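Local atomic coordinates of glycosyl transferase (Staphylococcus aureus, PDB entry 5TZJ), a protein that belongs to the family 2 glycosyltransferases, carries a TarS-type linker, and is modelled here with uridine-diphosphate-N-acetylglucosamine bound. Residues Y149-T154 with F181-Y186; E177-T182 with R226-E231. One frame throughout, in Å; residues are numbered along the deposited sequence.

Interaction 1: residues Y149-T154 with F181-Y186; sequences YTLSPT and FTMKAY. With UD1 (uridine-diphosphate-N-acetylglucosamine), chain C.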
loop_
_atom_site.group_PDB
_atom_site.type_symbol
_atom_site.label_atom_id
_atom_site.label_comp_id
_atom_site.label_asym_id
_atom_site.label_seq_id
_atom_site.Cartn_x
_atom_site.Cartn_y
_atom_site.Cartn_z
ATOM N N TYR A 149 -3.594 2.437 -6.948
ATOM C CA TYR A 149 -3.573 0.984 -6.943
ATOM C C TYR A 149 -2.238 0.395 -6.489
ATOM O O TYR A 149 -2.143 -0.838 -6.422
ATOM C CB TYR A 149 -3.967 0.454 -8.319
ATOM C CG TYR A 149 -5.459 0.687 -8.508
ATOM C CD1 TYR A 149 -5.939 1.922 -8.925
ATOM C CD2 TYR A 149 -6.389 -0.295 -8.183
ATOM C CE1 TYR A 149 -7.323 2.162 -9.066
ATOM C CE2 TYR A 149 -7.801 -0.061 -8.322
ATOM C CZ TYR A 149 -8.240 1.176 -8.735
ATOM O OH TYR A 149 -9.600 1.437 -8.840
ATOM N N THR A 150 -1.242 1.227 -6.119
ATOM C CA THR A 150 0.002 0.726 -5.529
ATOM C C THR A 150 0.390 1.588 -4.321
ATOM O O THR A 150 0.818 2.734 -4.469
ATOM C CB THR A 150 1.145 0.617 -6.562
ATOM O OG1 THR A 150 2.327 0.136 -5.891
ATOM C CG2 THR A 150 1.468 1.936 -7.244
ATOM N N LEU A 151 0.208 1.025 -3.115
ATOM C CA LEU A 151 0.465 1.717 -1.858
ATOM C C LEU A 151 1.625 1.103 -1.078
ATOM O O LEU A 151 1.894 1.527 0.049
ATOM C CB LEU A 151 -0.824 1.746 -0.990
ATOM C CG LEU A 151 -1.989 2.381 -1.754
ATOM C CD1 LEU A 151 -3.286 2.329 -0.914
ATOM C CD2 LEU A 151 -1.588 3.801 -2.116
ATOM N N SER A 152 2.330 0.135 -1.658
ATOM C CA SER A 152 3.464 -0.451 -0.987
ATOM C C SER A 152 4.544 0.616 -0.807
ATOM O O SER A 152 4.546 1.644 -1.500
ATOM C CB SER A 152 3.984 -1.625 -1.803
ATOM O OG SER A 152 4.541 -1.169 -3.036
ATOM N N PRO A 153 5.468 0.422 0.125
ATOM C CA PRO A 153 6.472 1.465 0.361
ATOM C C PRO A 153 7.708 1.340 -0.527
ATOM O O PRO A 153 8.692 2.076 -0.317
ATOM C CB PRO A 153 6.816 1.246 1.845
ATOM C CG PRO A 153 6.678 -0.239 2.043
ATOM C CD PRO A 153 5.511 -0.648 1.143
ATOM N N THR A 154 7.678 0.439 -1.515
ATOM C CA THR A 154 8.851 0.096 -2.346
ATOM C C THR A 154 9.017 1.110 -3.482
ATOM O O THR A 154 8.988 0.779 -4.671
ATOM C CB THR A 154 8.669 -1.308 -2.906
ATOM O OG1 THR A 154 7.438 -1.333 -3.668
ATOM C CG2 THR A 154 8.559 -2.296 -1.758
ATOM N N PHE A 181 0.802 5.180 5.095
ATOM C CA PHE A 181 2.076 5.853 4.866
ATOM C C PHE A 181 2.158 6.412 3.453
ATOM O O PHE A 181 2.461 7.591 3.248
ATOM C CB PHE A 181 3.206 4.860 5.112
ATOM C CG PHE A 181 4.610 5.427 4.816
ATOM C CD1 PHE A 181 5.324 6.071 5.838
ATOM C CD2 PHE A 181 5.190 5.283 3.577
ATOM C CE1 PHE A 181 6.613 6.598 5.606
ATOM C CE2 PHE A 181 6.506 5.830 3.304
ATOM C CZ PHE A 181 7.209 6.474 4.336
ATOM N N THR A 182 1.885 5.578 2.461
ATOM C CA THR A 182 2.044 6.033 1.089
ATOM C C THR A 182 0.911 6.975 0.683
ATOM O O THR A 182 1.145 7.911 -0.075
ATOM C CB THR A 182 2.113 4.818 0.161
ATOM O OG1 THR A 182 3.336 4.098 0.434
ATOM C CG2 THR A 182 2.048 5.264 -1.344
ATOM N N MET A 183 -0.301 6.786 1.222
ATOM C CA MET A 183 -1.373 7.733 0.904
ATOM C C MET A 183 -1.047 9.113 1.451
ATOM O O MET A 183 -1.262 10.129 0.766
ATOM C CB MET A 183 -2.735 7.245 1.451
ATOM C CG MET A 183 -3.450 6.275 0.558
ATOM S SD MET A 183 -3.941 6.932 -1.081
ATOM C CE MET A 183 -4.598 8.539 -0.635
ATOM N N LYS A 184 -0.522 9.169 2.682
ATOM C CA LYS A 184 -0.021 10.425 3.239
ATOM C C LYS A 184 1.061 11.030 2.347
ATOM O O LYS A 184 1.066 12.242 2.090
ATOM C CB LYS A 184 0.547 10.202 4.656
ATOM C CG LYS A 184 -0.484 10.108 5.801
ATOM C CD LYS A 184 0.206 9.756 7.157
ATOM C CE LYS A 184 -0.790 9.675 8.343
ATOM N NZ LYS A 184 -0.182 9.258 9.663
ATOM N N ALA A 185 2.008 10.209 1.895
ATOM C CA ALA A 185 3.080 10.760 1.059
ATOM C C ALA A 185 2.506 11.265 -0.260
ATOM O O ALA A 185 2.905 12.324 -0.754
ATOM C CB ALA A 185 4.159 9.706 0.793
ATOM N N TYR A 186 1.549 10.527 -0.835
ATOM C CA TYR A 186 0.905 11.013 -2.061
ATOM C C TYR A 186 0.197 12.339 -1.813
ATOM O O TYR A 186 0.321 13.292 -2.605
ATOM C CB TYR A 186 -0.102 9.989 -2.576
ATOM C CG TYR A 186 0.430 8.740 -3.270
ATOM C CD1 TYR A 186 1.671 8.705 -3.845
ATOM C CD2 TYR A 186 -0.380 7.597 -3.375
ATOM C CE1 TYR A 186 2.117 7.526 -4.521
ATOM C CE2 TYR A 186 0.021 6.452 -4.053
ATOM C CZ TYR A 186 1.283 6.419 -4.624
ATOM O OH TYR A 186 1.674 5.260 -5.261
HETATM C "C1'" UD1 C . 4.354 -6.882 1.335
HETATM C "C2'" UD1 C . 4.874 -5.491 0.992
HETATM C "C3'" UD1 C . 5.678 -5.037 2.164
HETATM C "C4'" UD1 C . 4.704 -4.747 3.253
HETATM C "C5'" UD1 C . 4.144 -6.085 3.737
HETATM C "C6'" UD1 C . 3.123 -5.874 4.817
HETATM C "C7'" UD1 C . 5.003 -5.289 -1.507
HETATM C "C8'" UD1 C . 3.503 -5.056 -1.524
HETATM N "N2'" UD1 C . 5.682 -5.524 -0.258
HETATM O "O1'" UD1 C . 5.464 -7.697 1.429
HETATM O "O3'" UD1 C . 6.535 -3.904 1.844
HETATM O "O4'" UD1 C . 5.345 -4.045 4.300
HETATM O "O5'" UD1 C . 3.525 -6.823 2.601
HETATM O "O6'" UD1 C . 2.271 -4.813 4.462
HETATM O "O7'" UD1 C . 5.629 -5.306 -2.506
HETATM N N1 UD1 C . 9.672 -7.623 8.781
HETATM C C2 UD1 C . 10.091 -6.959 10.048
HETATM N N3 UD1 C . 9.497 -7.374 11.357
HETATM C C4 UD1 C . 8.491 -8.432 11.366
HETATM C C5 UD1 C . 8.054 -9.079 10.085
HETATM C C6 UD1 C . 8.653 -8.658 8.796
HETATM O O2 UD1 C . 10.899 -6.110 10.015
HETATM O O4 UD1 C . 8.021 -8.764 12.404
HETATM C C1B UD1 C . 10.227 -7.151 7.538
HETATM C C2B UD1 C . 10.698 -8.324 6.514
HETATM O "O2'" UD1 C . 12.048 -8.792 6.907
HETATM C C3B UD1 C . 10.630 -7.752 5.312
HETATM C C4B UD1 C . 9.506 -6.701 5.406
HETATM O O4B UD1 C . 9.261 -6.483 6.910
HETATM O O3B UD1 C . 11.882 -6.974 4.997
HETATM C C5B UD1 C . 8.264 -7.099 4.828
HETATM O O5B UD1 C . 7.809 -8.270 5.448
HETATM P PA UD1 C . 7.398 -9.517 4.448
HETATM O O1A UD1 C . 7.224 -10.785 5.243
HETATM O O2A UD1 C . 8.447 -9.673 3.362
HETATM O O3A UD1 C . 5.967 -9.003 3.762
HETATM P PB UD1 C . 5.470 -9.164 2.193
HETATM O O1B UD1 C . 6.329 -10.097 1.369
HETATM O O2B UD1 C . 4.100 -9.791 2.403
#

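Interaction 2: residues E177-T182 with R226-E231; sequences EDQLFT and RLIAVE. With UD1 (uridine-diphosphate-N-acetylglucosamine), chain C.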
loop_
_atom_site.group_PDB
_atom_site.type_symbol
_atom_site.label_atom_id
_atom_site.label_comp_id
_atom_site.label_asym_id
_atom_site.label_seq_id
_atom_site.Cartn_x
_atom_site.Cartn_y
_atom_site.Cartn_z
ATOM N N GLU A 177 -0.093 -1.505 6.947
ATOM C CA GLU A 177 0.609 -0.343 7.499
ATOM C C GLU A 177 1.150 0.562 6.386
ATOM O O GLU A 177 1.231 1.788 6.549
ATOM C CB GLU A 177 1.717 -0.847 8.476
ATOM C CG GLU A 177 3.105 -1.253 7.894
ATOM C CD GLU A 177 3.120 -2.313 6.731
ATOM O OE1 GLU A 177 4.077 -2.289 5.914
ATOM O OE2 GLU A 177 2.217 -3.171 6.607
ATOM N N ASP A 178 1.439 0.005 5.225
ATOM C CA ASP A 178 2.010 0.842 4.171
ATOM C C ASP A 178 0.944 1.718 3.536
ATOM O O ASP A 178 1.246 2.795 3.025
ATOM C CB ASP A 178 2.689 -0.044 3.121
ATOM C CG ASP A 178 1.822 -1.264 2.704
ATOM O OD1 ASP A 178 0.755 -1.547 3.317
ATOM O OD2 ASP A 178 2.226 -1.962 1.758
ATOM N N GLN A 179 -0.316 1.289 3.576
ATOM C CA GLN A 179 -1.313 2.004 2.785
ATOM C C GLN A 179 -1.460 3.433 3.281
ATOM O O GLN A 179 -1.532 4.369 2.474
ATOM C CB GLN A 179 -2.649 1.277 2.841
ATOM C CG GLN A 179 -2.565 -0.088 2.102
ATOM C CD GLN A 179 -3.928 -0.708 1.893
ATOM O OE1 GLN A 179 -4.942 -0.001 1.727
ATOM N NE2 GLN A 179 -3.966 -2.028 1.868
ATOM N N LEU A 180 -1.469 3.617 4.609
ATOM C CA LEU A 180 -1.628 4.960 5.173
ATOM C C LEU A 180 -0.371 5.789 4.901
ATOM O O LEU A 180 -0.456 6.952 4.494
ATOM C CB LEU A 180 -1.913 4.840 6.682
ATOM C CG LEU A 180 -2.038 6.125 7.543
ATOM C CD1 LEU A 180 -3.145 7.014 6.957
ATOM C CD2 LEU A 180 -2.279 5.819 9.051
ATOM N N PHE A 181 0.802 5.180 5.095
ATOM C CA PHE A 181 2.076 5.853 4.866
ATOM C C PHE A 181 2.158 6.412 3.453
ATOM O O PHE A 181 2.461 7.591 3.248
ATOM C CB PHE A 181 3.206 4.860 5.112
ATOM C CG PHE A 181 4.610 5.427 4.816
ATOM C CD1 PHE A 181 5.324 6.071 5.838
ATOM C CD2 PHE A 181 5.190 5.283 3.577
ATOM C CE1 PHE A 181 6.613 6.598 5.606
ATOM C CE2 PHE A 181 6.506 5.830 3.304
ATOM C CZ PHE A 181 7.209 6.474 4.336
ATOM N N THR A 182 1.885 5.578 2.461
ATOM C CA THR A 182 2.044 6.033 1.089
ATOM C C THR A 182 0.911 6.975 0.683
ATOM O O THR A 182 1.145 7.911 -0.075
ATOM C CB THR A 182 2.113 4.818 0.161
ATOM O OG1 THR A 182 3.336 4.098 0.434
ATOM C CG2 THR A 182 2.048 5.264 -1.344
ATOM N N ARG A 226 -10.100 3.524 7.987
ATOM C CA ARG A 226 -10.682 4.751 8.531
ATOM C C ARG A 226 -9.663 5.893 8.575
ATOM O O ARG A 226 -9.975 7.033 8.207
ATOM C CB ARG A 226 -11.242 4.468 9.933
ATOM C CG ARG A 226 -12.028 5.628 10.530
ATOM C CD ARG A 226 -12.378 5.364 11.990
ATOM N NE ARG A 226 -11.166 5.420 12.819
ATOM C CZ ARG A 226 -10.520 6.547 13.151
ATOM N NH1 ARG A 226 -11.005 7.725 12.760
ATOM N NH2 ARG A 226 -9.409 6.487 13.930
ATOM N N LEU A 227 -8.456 5.636 9.104
ATOM C CA LEU A 227 -7.446 6.695 9.129
ATOM C C LEU A 227 -7.175 7.237 7.732
ATOM O O LEU A 227 -6.924 8.434 7.564
ATOM C CB LEU A 227 -6.124 6.198 9.768
ATOM C CG LEU A 227 -6.208 5.882 11.262
ATOM C CD1 LEU A 227 -5.005 5.093 11.787
ATOM C CD2 LEU A 227 -6.300 7.199 12.034
ATOM N N ILE A 228 -7.181 6.367 6.719
ATOM C CA ILE A 228 -6.974 6.824 5.344
ATOM C C ILE A 228 -8.101 7.732 4.902
ATOM O O ILE A 228 -7.865 8.771 4.288
ATOM C CB ILE A 228 -6.801 5.629 4.385
ATOM C CG1 ILE A 228 -5.414 5.007 4.587
ATOM C CG2 ILE A 228 -6.799 6.084 2.903
ATOM C CD1 ILE A 228 -5.337 3.603 3.936
ATOM N N ALA A 229 -9.345 7.362 5.215
ATOM C CA ALA A 229 -10.467 8.208 4.844
ATOM C C ALA A 229 -10.375 9.548 5.569
ATOM O O ALA A 229 -10.618 10.593 4.971
ATOM C CB ALA A 229 -11.806 7.483 5.167
ATOM N N VAL A 230 -9.999 9.535 6.860
ATOM C CA VAL A 230 -9.818 10.799 7.579
ATOM C C VAL A 230 -8.702 11.624 6.940
ATOM O O VAL A 230 -8.852 12.830 6.698
ATOM C CB VAL A 230 -9.536 10.506 9.067
ATOM C CG1 VAL A 230 -9.095 11.790 9.794
ATOM C CG2 VAL A 230 -10.815 9.902 9.679
ATOM N N GLU A 231 -7.586 10.972 6.621
ATOM C CA GLU A 231 -6.452 11.670 6.025
ATOM C C GLU A 231 -6.854 12.382 4.737
ATOM O O GLU A 231 -6.546 13.569 4.557
ATOM C CB GLU A 231 -5.308 10.682 5.764
ATOM C CG GLU A 231 -4.018 11.366 5.504
ATOM C CD GLU A 231 -3.464 12.032 6.795
ATOM O OE1 GLU A 231 -2.899 13.106 6.684
ATOM O OE2 GLU A 231 -3.618 11.484 7.922
HETATM C "C1'" UD1 C . 4.354 -6.882 1.335
HETATM C "C2'" UD1 C . 4.874 -5.491 0.992
HETATM C "C3'" UD1 C . 5.678 -5.037 2.164
HETATM C "C4'" UD1 C . 4.704 -4.747 3.253
HETATM C "C5'" UD1 C . 4.144 -6.085 3.737
HETATM C "C6'" UD1 C . 3.123 -5.874 4.817
HETATM C "C7'" UD1 C . 5.003 -5.289 -1.507
HETATM C "C8'" UD1 C . 3.503 -5.056 -1.524
HETATM N "N2'" UD1 C . 5.682 -5.524 -0.258
HETATM O "O1'" UD1 C . 5.464 -7.697 1.429
HETATM O "O3'" UD1 C . 6.535 -3.904 1.844
HETATM O "O4'" UD1 C . 5.345 -4.045 4.300
HETATM O "O5'" UD1 C . 3.525 -6.823 2.601
HETATM O "O6'" UD1 C . 2.271 -4.813 4.462
HETATM O "O7'" UD1 C . 5.629 -5.306 -2.506
HETATM N N1 UD1 C . 9.672 -7.623 8.781
HETATM C C2 UD1 C . 10.091 -6.959 10.048
HETATM N N3 UD1 C . 9.497 -7.374 11.357
HETATM C C4 UD1 C . 8.491 -8.432 11.366
HETATM C C5 UD1 C . 8.054 -9.079 10.085
HETATM C C6 UD1 C . 8.653 -8.658 8.796
HETATM O O2 UD1 C . 10.899 -6.110 10.015
HETATM O O4 UD1 C . 8.021 -8.764 12.404
HETATM C C1B UD1 C . 10.227 -7.151 7.538
HETATM C C2B UD1 C . 10.698 -8.324 6.514
HETATM O "O2'" UD1 C . 12.048 -8.792 6.907
HETATM C C3B UD1 C . 10.630 -7.752 5.312
HETATM C C4B UD1 C . 9.506 -6.701 5.406
HETATM O O4B UD1 C . 9.261 -6.483 6.910
HETATM O O3B UD1 C . 11.882 -6.974 4.997
HETATM C C5B UD1 C . 8.264 -7.099 4.828
HETATM O O5B UD1 C . 7.809 -8.270 5.448
HETATM P PA UD1 C . 7.398 -9.517 4.448
HETATM O O1A UD1 C . 7.224 -10.785 5.243
HETATM O O2A UD1 C . 8.447 -9.673 3.362
HETATM O O3A UD1 C . 5.967 -9.003 3.762
HETATM P PB UD1 C . 5.470 -9.164 2.193
HETATM O O1B UD1 C . 6.329 -10.097 1.369
HETATM O O2B UD1 C . 4.100 -9.791 2.403
#

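Interaction 1: residues Y149-T154 with F181-Y186
In the wall of the uridine-diphosphate-N-acetylglucosamine pocket of this family 2 glycosyltransferase, Leu151 and its neighbours in the loop before strand 156-158 meet Thr182 and Tyr186 of helix 177-188. Two side-chain hydroxyls of the helix, one turn apart, grip successive carbonyls of the loop. Tyr186 OH donates to Thr150 O over 2.8 Å, arriving almost straight on the carbonyl (C=O...donor angle 170°), and the oxygen sits at the ring edge near its plane. Thr182 OG1 donates to Leu151 O at 3.0 Å from well above the carbonyl plane. The torsion that sets OG1 beside its own backbone N (chi1 -67°) leaves CG2 of Thr182 anti to that N, 3.5 Å above one face of the Tyr186 ring and offset toward the rim. Alongside the two bonds, Leu151 packs its CD2 against the helix, 3.7 Å from Tyr186 CE2 and 4.1 Å from Met183 SD, with the Thr182 methyl close by. Tyr157 OH is a further partner of Thr182 OG1, while Lys155 NZ hydrogen-bonds to both Thr150 OG1 and Ser152 O. Beyond the bonded carbonyls, Ser152 CB comes within 3.5 Å of C8' of the ligand. Helix hydroxyls thus satisfy two carbonyls of a loop with no regular strand, which probably helps to hold Ser152 and Pro153 against the ligand.

Interaction 2: residues E177-T182 with R226-E231
Apolar packing joins Leu180 to Leu227 and Ile228 across two nearly parallel helices, whose short segments approach to 9.6 Å between axes at an angle of 7°. Leu180 CG stands anti to the backbone N (chi1 176°), and the end of the side chain comes up against the partner helix: CD1 lies 3.8 Å from Ile228 CG1, and CD2 lies 3.9 Å from Leu227 CB. The Leu180 and Ile228 side chains run past one another in opposite directions, and Ile228 CD1 reaches on to Gln179 CB at 3.7 Å. Glu231 adds only its aliphatic part, with CB 4.4 Å from Leu180 CD1.

Polar contacts belong to a different side of helix 177-188. There the carboxylate of Glu177 holds the sugar of uridine-diphosphate-N-acetylglucosamine with both oxygens: O4' donates to OE1 and O6' to OE2, each over 2.7 Å. Arg75 forms a salt bridge with OE1, so this oxygen has two partners.

Helix 177-188 thus carries a ligand-binding carboxylate on one side and leucine packing on another flank, joining the ligand site of the family 2 glycosyltransferase fold to helix 218-233 of the TarS-type linker.

In the fold
Helix 177-188 is common to both contacts, which share Phe181 and Thr182 and have centres about 9 Å apart. Along the chain the loop 149-154 comes first, then the helix, then 226-231 on helix 218-233; in space, helix 177-188 packs against both the earlier loop and the later helix. The two interactions also meet directly: Asp178 CB of interaction 2 lies 3.5 Å from Pro153 CD of interaction 1. Helix 239-256 bridges them from outside, its Phe249 touching Leu151, Gln179 and Ile228. Both interactions touch the same ligand, and through the shared helix the pocket wall near the chain's centre is joined to the helices of the TarS-type linker.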